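Local coordinates for cytoplasmic export protein 1 (PDB 3VWA), which serves in nuclear tRNA export, where it may collect tRNA from export receptors at the nuclear pore and pass aminoacylated tRNA to the translation machinery, at residues Ile241-Tyr244 / Gln245-Arg248; Leu247-Leu250 / His251-Asp254; Glu271-Glu274 / Ile275-Leu279; Pro281-Glu285 / Asn286-Pro290; Thr337-Val340 / Gly341-Asp344. All coordinates share one frame; numbering follows the deposited sequence.

Interaction 1: Ile241-Tyr244 / Gln245-Arg248; sequences INFY and QELR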
loop_
_atom_site.group_PDB
_atom_site.type_symbol
_atom_site.label_atom_id
_atom_site.label_comp_id
_atom_site.label_asym_id
_atom_site.label_seq_id
_atom_site.Cartn_x
_atom_site.Cartn_y
_atom_site.Cartn_z
ATOM N N ILE A 241 6.563 19.087 5.249
ATOM C CA ILE A 241 7.809 19.381 5.927
ATOM C C ILE A 241 7.622 19.303 7.461
ATOM O O ILE A 241 8.401 18.634 8.169
ATOM C CB ILE A 241 8.371 20.737 5.480
ATOM C CG1 ILE A 241 8.894 20.597 4.053
ATOM C CG2 ILE A 241 9.498 21.186 6.415
ATOM C CD1 ILE A 241 9.580 21.831 3.526
ATOM N N ASN A 242 6.560 19.946 7.956
ATOM C CA ASN A 242 6.227 19.887 9.382
ATOM C C ASN A 242 5.817 18.480 9.823
ATOM O O ASN A 242 6.196 18.005 10.878
ATOM C CB ASN A 242 5.107 20.878 9.723
ATOM C CG ASN A 242 5.500 22.333 9.436
ATOM O OD1 ASN A 242 5.252 22.856 8.342
ATOM N ND2 ASN A 242 6.151 22.985 10.419
ATOM N N PHE A 243 5.003 17.807 9.041
ATOM C CA PHE A 243 4.542 16.524 9.515
ATOM C C PHE A 243 5.706 15.495 9.641
ATOM O O PHE A 243 5.775 14.711 10.595
ATOM C CB PHE A 243 3.381 16.038 8.686
ATOM C CG PHE A 243 2.947 14.667 9.023
ATOM C CD1 PHE A 243 2.249 14.419 10.198
ATOM C CD2 PHE A 243 3.316 13.603 8.217
ATOM C CE1 PHE A 243 1.902 13.143 10.517
ATOM C CE2 PHE A 243 2.941 12.318 8.513
ATOM C CZ PHE A 243 2.234 12.086 9.674
ATOM N N TYR A 244 6.631 15.566 8.701
ATOM C CA TYR A 244 7.755 14.719 8.669
ATOM C C TYR A 244 8.636 14.916 9.939
ATOM O O TYR A 244 9.116 13.981 10.498
ATOM C CB TYR A 244 8.526 15.026 7.392
ATOM C CG TYR A 244 9.855 14.329 7.325
ATOM C CD1 TYR A 244 9.928 12.944 7.122
ATOM C CD2 TYR A 244 11.033 15.043 7.493
ATOM C CE1 TYR A 244 11.134 12.295 7.071
ATOM C CE2 TYR A 244 12.259 14.409 7.436
ATOM C CZ TYR A 244 12.277 13.016 7.224
ATOM O OH TYR A 244 13.462 12.354 7.132
ATOM N N GLN A 245 8.820 16.142 10.377
ATOM C CA GLN A 245 9.507 16.407 11.605
ATOM C C GLN A 245 8.854 15.743 12.842
ATOM O O GLN A 245 9.581 15.207 13.697
ATOM C CB GLN A 245 9.708 17.915 11.804
ATOM C CG GLN A 245 10.476 18.274 13.058
ATOM C CD GLN A 245 10.466 19.757 13.385
ATOM O OE1 GLN A 245 10.436 20.612 12.490
ATOM N NE2 GLN A 245 10.509 20.072 14.679
ATOM N N GLU A 246 7.519 15.797 12.930
ATOM C CA GLU A 246 6.762 15.092 13.961
ATOM C C GLU A 246 7.017 13.599 13.872
ATOM O O GLU A 246 7.310 12.949 14.882
ATOM C CB GLU A 246 5.242 15.301 13.801
ATOM C CG GLU A 246 4.683 16.637 14.217
ATOM C CD GLU A 246 3.204 16.741 13.870
ATOM O OE1 GLU A 246 2.353 16.221 14.620
ATOM O OE2 GLU A 246 2.883 17.360 12.831
ATOM N N LEU A 247 6.915 13.065 12.656
ATOM C CA LEU A 247 7.048 11.660 12.414
ATOM C C LEU A 247 8.400 11.139 12.877
ATOM O O LEU A 247 8.466 10.147 13.616
ATOM C CB LEU A 247 6.891 11.392 10.924
ATOM C CG LEU A 247 6.260 10.079 10.501
ATOM C CD1 LEU A 247 4.980 9.799 11.273
ATOM C CD2 LEU A 247 5.967 10.194 8.989
ATOM N N ARG A 248 9.461 11.807 12.443
ATOM C CA ARG A 248 10.825 11.480 12.830
ATOM C C ARG A 248 11.069 11.459 14.323
ATOM O O ARG A 248 11.980 10.799 14.745
ATOM C CB ARG A 248 11.780 12.543 12.329
ATOM C CG ARG A 248 12.608 12.181 11.133
ATOM C CD ARG A 248 13.121 13.510 10.611
ATOM N NE ARG A 248 14.569 13.629 10.644
ATOM C CZ ARG A 248 15.230 14.784 10.577
ATOM N NH1 ARG A 248 16.559 14.780 10.584
ATOM N NH2 ARG A 248 14.576 15.943 10.508
#

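Interaction 2: Leu247-Leu250 / His251-Asp254; sequences LREL and HIKD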
loop_
_atom_site.group_PDB
_atom_site.type_symbol
_atom_site.label_atom_id
_atom_site.label_comp_id
_atom_site.label_asym_id
_atom_site.label_seq_id
_atom_site.Cartn_x
_atom_site.Cartn_y
_atom_site.Cartn_z
ATOM N N LEU A 247 6.915 13.065 12.656
ATOM C CA LEU A 247 7.048 11.660 12.414
ATOM C C LEU A 247 8.400 11.139 12.877
ATOM O O LEU A 247 8.466 10.147 13.616
ATOM C CB LEU A 247 6.891 11.392 10.924
ATOM C CG LEU A 247 6.260 10.079 10.501
ATOM C CD1 LEU A 247 4.980 9.799 11.273
ATOM C CD2 LEU A 247 5.967 10.194 8.989
ATOM N N ARG A 248 9.461 11.807 12.443
ATOM C CA ARG A 248 10.825 11.480 12.830
ATOM C C ARG A 248 11.069 11.459 14.323
ATOM O O ARG A 248 11.980 10.799 14.745
ATOM C CB ARG A 248 11.780 12.543 12.329
ATOM C CG ARG A 248 12.608 12.181 11.133
ATOM C CD ARG A 248 13.121 13.510 10.611
ATOM N NE ARG A 248 14.569 13.629 10.644
ATOM C CZ ARG A 248 15.230 14.784 10.577
ATOM N NH1 ARG A 248 16.559 14.780 10.584
ATOM N NH2 ARG A 248 14.576 15.943 10.508
ATOM N N GLU A 249 10.279 12.216 15.079
ATOM C CA GLU A 249 10.426 12.359 16.518
ATOM C C GLU A 249 9.428 11.494 17.234
ATOM O O GLU A 249 9.319 11.527 18.459
ATOM C CB GLU A 249 10.178 13.818 16.904
ATOM C CG GLU A 249 11.419 14.667 16.743
ATOM C CD GLU A 249 11.220 16.109 17.174
ATOM O OE1 GLU A 249 10.321 16.416 17.991
ATOM O OE2 GLU A 249 11.989 16.942 16.692
ATOM N N LEU A 250 8.693 10.704 16.473
ATOM C CA LEU A 250 7.623 9.932 17.050
ATOM C C LEU A 250 8.074 9.158 18.292
ATOM O O LEU A 250 7.375 9.159 19.279
ATOM C CB LEU A 250 7.011 8.982 16.014
ATOM C CG LEU A 250 5.707 8.314 16.374
ATOM C CD1 LEU A 250 4.515 9.292 16.540
ATOM C CD2 LEU A 250 5.368 7.258 15.340
ATOM N N HIS A 251 9.237 8.513 18.236
ATOM C CA HIS A 251 9.626 7.657 19.338
ATOM C C HIS A 251 10.276 8.315 20.519
ATOM O O HIS A 251 10.716 7.653 21.423
ATOM C CB HIS A 251 10.427 6.503 18.795
ATOM C CG HIS A 251 9.635 5.687 17.822
ATOM N ND1 HIS A 251 8.513 5.025 18.194
ATOM C CD2 HIS A 251 9.787 5.473 16.447
ATOM C CE1 HIS A 251 7.992 4.390 17.132
ATOM N NE2 HIS A 251 8.773 4.665 16.053
ATOM N N ILE A 252 10.356 9.631 20.524
ATOM C CA ILE A 252 10.739 10.312 21.722
ATOM C C ILE A 252 9.550 10.934 22.412
ATOM O O ILE A 252 9.696 11.476 23.473
ATOM C CB ILE A 252 11.850 11.358 21.489
ATOM C CG1 ILE A 252 11.291 12.589 20.766
ATOM C CG2 ILE A 252 13.071 10.678 20.850
ATOM C CD1 ILE A 252 12.206 13.814 20.874
ATOM N N LYS A 253 8.362 10.807 21.841
ATOM C CA LYS A 253 7.196 11.374 22.453
ATOM C C LYS A 253 6.586 10.350 23.402
ATOM O O LYS A 253 6.648 9.169 23.181
ATOM C CB LYS A 253 6.155 11.778 21.363
ATOM C CG LYS A 253 6.610 12.951 20.510
ATOM C CD LYS A 253 5.881 13.000 19.177
ATOM C CE LYS A 253 6.383 14.130 18.255
ATOM N NZ LYS A 253 6.272 15.433 19.009
ATOM N N ASP A 254 5.903 10.837 24.405
ATOM C CA ASP A 254 5.057 9.997 25.248
ATOM C C ASP A 254 3.773 9.522 24.490
ATOM O O ASP A 254 3.543 9.982 23.371
ATOM C CB ASP A 254 4.748 10.823 26.522
ATOM C CG ASP A 254 3.619 11.830 26.312
ATOM O OD1 ASP A 254 3.275 12.558 27.251
ATOM O OD2 ASP A 254 3.023 11.866 25.217
HETATM O O HOH W 1 11.511 8.845 16.636
HETATM O O HOH W 2 7.407 16.952 16.866
HETATM O O HOH W 3 8.663 16.022 20.290
#

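Interaction 3: Glu271-Glu274 / Ile275-Leu279; sequences ESRE and IFRNL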
loop_
_atom_site.group_PDB
_atom_site.type_symbol
_atom_site.label_atom_id
_atom_site.label_comp_id
_atom_site.label_asym_id
_atom_site.label_seq_id
_atom_site.Cartn_x
_atom_site.Cartn_y
_atom_site.Cartn_z
ATOM N N GLU A 271 -8.492 16.870 5.217
ATOM C CA GLU A 271 -8.535 18.203 4.616
ATOM C C GLU A 271 -7.744 18.340 3.291
ATOM O O GLU A 271 -8.032 19.262 2.509
ATOM C CB GLU A 271 -8.062 19.311 5.583
ATOM C CG GLU A 271 -8.503 19.192 7.053
ATOM C CD GLU A 271 -9.782 19.941 7.407
ATOM O OE1 GLU A 271 -10.878 19.486 6.998
ATOM O OE2 GLU A 271 -9.688 20.982 8.122
ATOM N N SER A 272 -6.715 17.507 3.096
ATOM C CA SER A 272 -5.851 17.493 1.880
ATOM C C SER A 272 -5.328 16.114 1.568
ATOM O O SER A 272 -4.112 15.863 1.536
ATOM C CB SER A 272 -4.656 18.434 1.946
ATOM O OG SER A 272 -4.437 18.911 3.246
ATOM N N ARG A 273 -6.261 15.231 1.312
ATOM C CA ARG A 273 -5.912 13.896 0.813
ATOM C C ARG A 273 -4.803 13.904 -0.233
ATOM O O ARG A 273 -3.874 13.043 -0.208
ATOM C CB ARG A 273 -7.201 13.250 0.315
ATOM C CG ARG A 273 -7.098 11.842 -0.215
ATOM C CD ARG A 273 -6.635 10.921 0.900
ATOM N NE ARG A 273 -6.458 9.550 0.467
ATOM C CZ ARG A 273 -5.403 9.065 -0.159
ATOM N NH1 ARG A 273 -4.408 9.869 -0.480
ATOM N NH2 ARG A 273 -5.330 7.752 -0.443
ATOM N N GLU A 274 -4.858 14.887 -1.156
ATOM C CA GLU A 274 -3.920 14.898 -2.310
ATOM C C GLU A 274 -2.458 14.976 -1.887
ATOM O O GLU A 274 -1.525 14.557 -2.628
ATOM C CB GLU A 274 -4.302 16.051 -3.345
ATOM C CG GLU A 274 -4.134 17.520 -2.873
ATOM C CD GLU A 274 -5.092 17.984 -1.755
ATOM O OE1 GLU A 274 -6.039 17.254 -1.394
ATOM O OE2 GLU A 274 -4.933 19.118 -1.211
ATOM N N ILE A 275 -2.196 15.489 -0.692
ATOM C CA ILE A 275 -0.799 15.689 -0.359
ATOM C C ILE A 275 -0.081 14.336 -0.108
ATOM O O ILE A 275 1.107 14.265 -0.138
ATOM C CB ILE A 275 -0.554 16.673 0.788
ATOM C CG1 ILE A 275 -0.938 15.990 2.142
ATOM C CG2 ILE A 275 -1.231 18.057 0.503
ATOM C CD1 ILE A 275 -0.555 16.839 3.336
ATOM N N PHE A 276 -0.825 13.267 0.008
ATOM C CA PHE A 276 -0.217 11.961 0.193
ATOM C C PHE A 276 -0.173 11.162 -1.123
ATOM O O PHE A 276 0.126 9.954 -1.115
ATOM C CB PHE A 276 -1.002 11.192 1.266
ATOM C CG PHE A 276 -1.016 11.879 2.585
ATOM C CD1 PHE A 276 0.125 11.907 3.375
ATOM C CD2 PHE A 276 -2.159 12.532 3.035
ATOM C CE1 PHE A 276 0.118 12.574 4.610
ATOM C CE2 PHE A 276 -2.195 13.173 4.273
ATOM C CZ PHE A 276 -1.047 13.198 5.067
ATOM N N ARG A 277 -0.391 11.824 -2.255
ATOM C CA ARG A 277 -0.345 11.086 -3.552
ATOM C C ARG A 277 0.847 11.547 -4.299
ATOM O O ARG A 277 1.285 12.663 -4.074
ATOM C CB ARG A 277 -1.557 11.406 -4.423
ATOM C CG ARG A 277 -2.858 10.864 -3.905
ATOM C CD ARG A 277 -3.986 10.938 -4.926
ATOM N NE ARG A 277 -5.152 10.323 -4.286
ATOM C CZ ARG A 277 -6.262 10.975 -3.965
ATOM N NH1 ARG A 277 -7.257 10.328 -3.344
ATOM N NH2 ARG A 277 -6.387 12.268 -4.296
ATOM N N ASN A 278 1.380 10.692 -5.177
ATOM C CA ASN A 278 2.528 11.037 -6.024
ATOM C C ASN A 278 3.740 11.362 -5.174
ATOM O O ASN A 278 4.559 12.191 -5.553
ATOM C CB ASN A 278 2.219 12.232 -6.934
ATOM C CG ASN A 278 1.079 11.941 -7.892
ATOM O OD1 ASN A 278 0.025 12.528 -7.786
ATOM N ND2 ASN A 278 1.269 10.969 -8.768
ATOM N N LEU A 279 3.848 10.704 -4.015
ATOM C CA LEU A 279 5.084 10.824 -3.227
ATOM C C LEU A 279 6.101 9.747 -3.612
ATOM O O LEU A 279 5.718 8.672 -4.102
ATOM C CB LEU A 279 4.718 10.696 -1.763
ATOM C CG LEU A 279 3.869 11.831 -1.205
ATOM C CD1 LEU A 279 3.488 11.507 0.229
ATOM C CD2 LEU A 279 4.678 13.116 -1.247
HETATM O O HOH W 4 -2.119 8.697 -1.291
#

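Interaction 4: Pro281-Glu285 / Asn286-Pro290; sequences PGMIE and NFIIP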
loop_
_atom_site.group_PDB
_atom_site.type_symbol
_atom_site.label_atom_id
_atom_site.label_comp_id
_atom_site.label_asym_id
_atom_site.label_seq_id
_atom_site.Cartn_x
_atom_site.Cartn_y
_atom_site.Cartn_z
ATOM N N PRO A 281 7.976 6.454 -3.275
ATOM C CA PRO A 281 7.613 5.258 -2.520
ATOM C C PRO A 281 8.435 5.100 -1.261
ATOM O O PRO A 281 9.634 5.393 -1.231
ATOM C CB PRO A 281 7.922 4.112 -3.503
ATOM C CG PRO A 281 8.682 4.745 -4.654
ATOM C CD PRO A 281 8.149 6.140 -4.714
ATOM N N GLY A 282 7.778 4.667 -0.205
ATOM C CA GLY A 282 8.498 4.327 1.018
ATOM C C GLY A 282 7.917 5.008 2.198
ATOM O O GLY A 282 7.720 4.344 3.217
HETATM N N MSE A 283 7.605 6.320 2.081
HETATM C CA MSE A 283 7.182 7.061 3.285
HETATM C C MSE A 283 5.832 6.609 3.750
HETATM O O MSE A 283 5.568 6.429 4.982
HETATM C CB MSE A 283 7.157 8.585 3.151
HETATM C CG MSE A 283 7.051 9.025 4.609
HETATM SE SE MSE A 283 6.999 10.929 4.894
HETATM C CE MSE A 283 5.590 11.690 3.737
ATOM N N ILE A 284 4.928 6.431 2.795
ATOM C CA ILE A 284 3.618 5.942 3.149
ATOM C C ILE A 284 3.666 4.468 3.561
ATOM O O ILE A 284 3.183 4.100 4.648
ATOM C CB ILE A 284 2.608 6.118 1.999
ATOM C CG1 ILE A 284 2.328 7.626 1.831
ATOM C CG2 ILE A 284 1.354 5.285 2.301
ATOM C CD1 ILE A 284 1.151 7.973 0.951
ATOM N N GLU A 285 4.239 3.643 2.684
ATOM C CA GLU A 285 4.279 2.183 2.853
ATOM C C GLU A 285 5.069 1.743 4.070
ATOM O O GLU A 285 4.626 0.865 4.802
ATOM C CB GLU A 285 4.891 1.503 1.613
ATOM C CG GLU A 285 4.176 1.746 0.294
ATOM C CD GLU A 285 4.594 3.046 -0.406
ATOM O OE1 GLU A 285 5.175 3.938 0.249
ATOM O OE2 GLU A 285 4.348 3.199 -1.627
ATOM N N ASN A 286 6.244 2.320 4.281
ATOM C CA ASN A 286 7.171 1.783 5.266
ATOM C C ASN A 286 7.453 2.711 6.431
ATOM O O ASN A 286 8.252 2.375 7.276
ATOM C CB ASN A 286 8.509 1.389 4.607
ATOM C CG ASN A 286 8.328 0.359 3.498
ATOM O OD1 ASN A 286 7.499 -0.547 3.602
ATOM N ND2 ASN A 286 9.031 0.551 2.401
ATOM N N PHE A 287 6.820 3.874 6.489
ATOM C CA PHE A 287 7.022 4.748 7.635
ATOM C C PHE A 287 5.658 5.018 8.219
ATOM O O PHE A 287 5.349 4.569 9.346
ATOM C CB PHE A 287 7.723 6.063 7.217
ATOM C CG PHE A 287 8.440 6.763 8.331
ATOM C CD1 PHE A 287 8.235 6.402 9.658
ATOM C CD2 PHE A 287 9.305 7.835 8.053
ATOM C CE1 PHE A 287 8.877 7.077 10.681
ATOM C CE2 PHE A 287 9.969 8.501 9.079
ATOM C CZ PHE A 287 9.750 8.125 10.392
ATOM N N ILE A 288 4.812 5.721 7.452
ATOM C CA ILE A 288 3.509 6.110 7.985
ATOM C C ILE A 288 2.615 4.922 8.408
ATOM O O ILE A 288 2.142 4.862 9.559
ATOM C CB ILE A 288 2.763 7.109 7.045
ATOM C CG1 ILE A 288 3.577 8.386 6.868
ATOM C CG2 ILE A 288 1.407 7.432 7.601
ATOM C CD1 ILE A 288 3.048 9.343 5.807
ATOM N N ILE A 289 2.368 3.991 7.487
ATOM C CA ILE A 289 1.441 2.883 7.750
ATOM C C ILE A 289 1.826 1.987 8.956
ATOM O O ILE A 289 0.972 1.653 9.765
ATOM C CB ILE A 289 1.197 1.992 6.496
ATOM C CG1 ILE A 289 0.327 2.705 5.419
ATOM C CG2 ILE A 289 0.443 0.767 6.889
ATOM C CD1 ILE A 289 0.273 1.934 4.105
ATOM N N PRO A 290 3.086 1.514 9.023
ATOM C CA PRO A 290 3.458 0.697 10.133
ATOM C C PRO A 290 3.405 1.440 11.461
ATOM O O PRO A 290 3.013 0.825 12.444
ATOM C CB PRO A 290 4.909 0.223 9.811
ATOM C CG PRO A 290 5.293 0.831 8.522
ATOM C CD PRO A 290 4.161 1.686 8.018
#

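Interaction 5: Thr337-Val340 / Gly341-Asp344; sequences TFPV and GFND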
loop_
_atom_site.group_PDB
_atom_site.type_symbol
_atom_site.label_atom_id
_atom_site.label_comp_id
_atom_site.label_asym_id
_atom_site.label_seq_id
_atom_site.Cartn_x
_atom_site.Cartn_y
_atom_site.Cartn_z
ATOM N N THR A 337 0.595 -2.593 -0.310
ATOM C CA THR A 337 1.607 -2.993 0.666
ATOM C C THR A 337 0.932 -3.177 2.026
ATOM O O THR A 337 -0.016 -2.485 2.340
ATOM C CB THR A 337 2.677 -1.890 0.879
ATOM O OG1 THR A 337 2.015 -0.651 1.185
ATOM C CG2 THR A 337 3.607 -1.712 -0.364
ATOM N N PHE A 338 1.482 -4.042 2.856
ATOM C CA PHE A 338 0.815 -4.530 4.044
ATOM C C PHE A 338 1.898 -4.879 5.024
ATOM O O PHE A 338 2.764 -5.667 4.696
ATOM C CB PHE A 338 0.037 -5.808 3.670
ATOM C CG PHE A 338 -1.080 -5.551 2.721
ATOM C CD1 PHE A 338 -0.897 -5.709 1.349
ATOM C CD2 PHE A 338 -2.287 -5.094 3.181
ATOM C CE1 PHE A 338 -1.903 -5.402 0.455
ATOM C CE2 PHE A 338 -3.321 -4.818 2.299
ATOM C CZ PHE A 338 -3.119 -4.973 0.925
ATOM N N PRO A 339 1.878 -4.287 6.222
ATOM C CA PRO A 339 3.017 -4.522 7.126
ATOM C C PRO A 339 2.943 -5.872 7.820
ATOM O O PRO A 339 1.872 -6.454 7.923
ATOM C CB PRO A 339 2.869 -3.407 8.180
ATOM C CG PRO A 339 1.407 -3.084 8.135
ATOM C CD PRO A 339 0.977 -3.230 6.722
ATOM N N VAL A 340 4.086 -6.352 8.298
ATOM C CA VAL A 340 4.140 -7.577 9.086
ATOM C C VAL A 340 3.124 -7.472 10.205
ATOM O O VAL A 340 3.108 -6.513 10.945
ATOM C CB VAL A 340 5.593 -7.898 9.567
ATOM C CG1 VAL A 340 5.624 -8.891 10.720
ATOM C CG2 VAL A 340 6.385 -8.476 8.416
ATOM N N GLY A 341 2.231 -8.447 10.281
ATOM C CA GLY A 341 1.234 -8.474 11.341
ATOM C C GLY A 341 -0.070 -7.776 11.002
ATOM O O GLY A 341 -0.984 -7.751 11.828
ATOM N N PHE A 342 -0.156 -7.182 9.808
ATOM C CA PHE A 342 -1.403 -6.656 9.312
ATOM C C PHE A 342 -2.499 -7.711 9.541
ATOM O O PHE A 342 -3.574 -7.447 10.113
ATOM C CB PHE A 342 -1.212 -6.388 7.820
ATOM C CG PHE A 342 -2.407 -5.787 7.160
ATOM C CD1 PHE A 342 -2.864 -4.529 7.534
ATOM C CD2 PHE A 342 -3.087 -6.480 6.177
ATOM C CE1 PHE A 342 -3.987 -3.985 6.948
ATOM C CE2 PHE A 342 -4.205 -5.927 5.564
ATOM C CZ PHE A 342 -4.646 -4.674 5.951
ATOM N N ASN A 343 -2.203 -8.935 9.135
ATOM C CA ASN A 343 -3.108 -10.030 9.386
ATOM C C ASN A 343 -3.601 -10.041 10.846
ATOM O O ASN A 343 -4.811 -10.135 11.065
ATOM C CB ASN A 343 -2.480 -11.376 8.942
ATOM C CG ASN A 343 -1.336 -11.872 9.870
ATOM O OD1 ASN A 343 -0.771 -11.119 10.694
ATOM N ND2 ASN A 343 -1.003 -13.168 9.740
ATOM N N ASP A 344 -2.689 -9.885 11.836
ATOM C CA ASP A 344 -3.090 -9.872 13.254
ATOM C C ASP A 344 -3.892 -8.653 13.623
ATOM O O ASP A 344 -4.801 -8.736 14.445
ATOM C CB ASP A 344 -1.872 -10.019 14.193
ATOM C CG ASP A 344 -1.161 -11.349 14.026
ATOM O OD1 ASP A 344 -1.770 -12.309 13.497
ATOM O OD2 ASP A 344 0.018 -11.452 14.408
#

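Interaction 1: Ile241-Tyr244 / Gln245-Arg248
Y244 meets R248 one helical turn later, its phenol ring lying alongside the aliphatic part of the arginine. CG of R248 sits over one face of the ring, while CD of R248 comes within 3.4 Å of CE2 of Y244, so it is the methylene chain that makes the contact. The guanidinium runs on beyond the CE2 and OH side of the ring, its plane 12° from the ring's. In Y244 a chi1 of 172° sets the ring beside the carbonyl carbon, where the R248 chain of the next turn passes it. Y244-R248 and F243-L247 are i to i+4 neighbours on helix 239-248, and the backbone beneath them carries the regular alpha-helical bonds: R248 N to Y244 O at 2.9 Å, L247 N to F243 O at 2.9 Å and a longer E246 N to N242 O at 3.3 Å. Replacing Y244 by an alanine removes the ring, which would probably leave the R248 methylenes without that support and open a gap beside L111 and Q115 of helix 106-122. On a neighbouring face of the helix F243 turns its ring toward L247, CE2 of F243 lying 3.7 Å from CD2 of L247. E246 passes F243 at about a right angle, with its carboxylate directed to N264, which hydrogen-bonds OE1. V261 and L265 of helix 255-271 also pack on the F243 ring.

Interaction 2: Leu247-Leu250 / His251-Asp254
With CG beside its own backbone N (chi1 -69°) and a final bend at chi4, K253 folds back along the turn toward E249, whose chain runs out straight beyond CG to meet it. The two meet through their carbon stems, CE of K253 lying 4.0 Å from CB of E249. Their charged ends stay apart, with NZ of K253 4.3 Å from OE1 of E249, too far for a direct salt bridge. Two waters close the interval: each accepts a hydrogen bond from NZ of K253 and donates one to OE1 of E249, so the two charges are linked through water and not directly. The backbone here is tighter. I252 N donates to E249 O at 3.0 Å and K253 N to L250 O at 3.2 Å, both N-H groups approaching from above the carbonyl plane, as happens when a chain turns more sharply than an alpha-helix. A third water, accepting from H251 N and donating to R248 O, links these two backbone groups. CD2 of L250 lies over one face of the H251 ring, which hydrogen-bonds through NE2 to E291 of helix 283-303, while L250 itself packs on K258 and V261. The whole is a short connection with a 3-10 turn between two consecutive helices, 239-248 and 255-271, ending at D254, the N-cap of helix 255-271, with OD2 of D254 accepting the N-H of G257.

Interaction 3: Glu271-Glu274 / Ile275-Leu279
R273 and R277 face each other across a local run of 3-10-type turns, in the loop that leaves helix 255-271 at S272 and leads on to helix 283-303. Three successive i to i+3 bonds define it: I275 N to S272 O at 3.0 Å, F276 N to R273 O at 3.1 Å and R277 N to E274 O at 3.0 Å, each donor lying above the carbonyl plane. The apolar groups collect together. I275 places CG1 between its backbone N and carbonyl carbon (chi1 74°) and puts CG2, anti to the carbonyl carbon, 3.7 Å from CB of S272; CG1 also covers one face of the F276 ring. I275 and F276 pack on L240 of helix 239-248 and L268 of helix 255-271. The arginines meanwhile cross at about a right angle. NH1 of R277 stands 3.8 Å above the centre of the R273 guanidinium, with the two planes 25° apart, while CG of R273 lies over a face of the R277 group. R273 NH2 forms salt bridges with D330 and E334 of helix 321-335, which probably balance the charge of the pair. At the edge of the R273 guanidinium, in its plane, a water accepts a 2.7 Å hydrogen bond from NH1 of R273.

Interaction 4: Pro281-Glu285 / Asn286-Pro290
M283, present as selenomethionine, lies against the two residues that begin the next turn of the helix: its CG is 4.0 Å from CB of F287, and its methyl CE is 4.0 Å from CD1 of I288. Alongside, CG2 of I284 meets CD1 of I289. The i to i+5 spacing of the M283-I288 and I284-I289 contacts reflects the backbone, which widens here into a pi-type turn. I288 N reaches M283 O at 2.7 Å, almost in line with the carbonyl, and I289 N reaches I284 O at 3.0 Å, whereas F287 N makes only a weak bond to M283 O. P290 has no N-H to offer and its CD rests 3.4 Å from E285 O, so the helix is kinked at this point. Further back, N286 N binds G282 O at 2.7 Å, and OE1 of E285, its chain bent at chi2 (85°), is met by G282 N from above the carboxylate plane. The side-chain amide of N286 donates through ND2 to I140 O. A leucine in place of N286 would lose that donor and would probably leave the I140 carbonyl without its mate and the helix start less firmly joined to that strand-connecting segment. Next to it the F287 ring makes a cation-pi contact with K141. L331 of helix 321-335 packs on I284 and I289, while F243 and L247 of helix 239-248 cover I288.

Interaction 5: Thr337-Val340 / Gly341-Asp344
F338 opens the contact by setting its ring against that of F342, in a loop that becomes a type II beta turn from P339 to F342 and delivers the chain into helix 342-351. The ring centroids are 5.0 Å apart and the planes are inclined by 51°, an oblique pairing; the closest carbons are modelled too near each other for their separation to be trusted. F342 meets F338 because its CG is anti to the backbone N (chi1 -178°), which carries the ring to the F338 side, next to T332 of helix 321-335 and P371, which touch both phenylalanines. P339 follows, the first residue of the turn. Its carbonyl accepts the closing bond from F342 N at 2.9 Å, the donor standing above the carbonyl plane, and its ring packs on I289 and C293 of helix 283-303. V340 comes next, at one corner of the turn. The other corner is G341, the N-cap residue of the helix; with phi at 91°, a CB would collide with V340 O, and the lack of one lets the chain turn. Within the turn CD of P339 lies 4.0 Å from CB of F342.

Overall arrangement
The five contacts come in sequence order along three helices and the loops between, in what is probably the passage from the kinase-like domain to the HEAT repeats. Interactions 1 and 2 share L247 and R248, their centres about 9 Å apart. Interaction 4, on helix 283-303, is the hub: it touches each of the others, with centres about 12 Å from interaction 5, 13 Å from interactions 1 and 3, and 16 Å from interaction 2. Interactions 3 and 5 do not touch, nor do 1 and 5, whose centres lie about 24 Å apart. Helix 283-303 thus joins helix 239-248 to the loop before helix 283-303 and the loop after helix 321-335, so these neighbouring elements are linked through one helix.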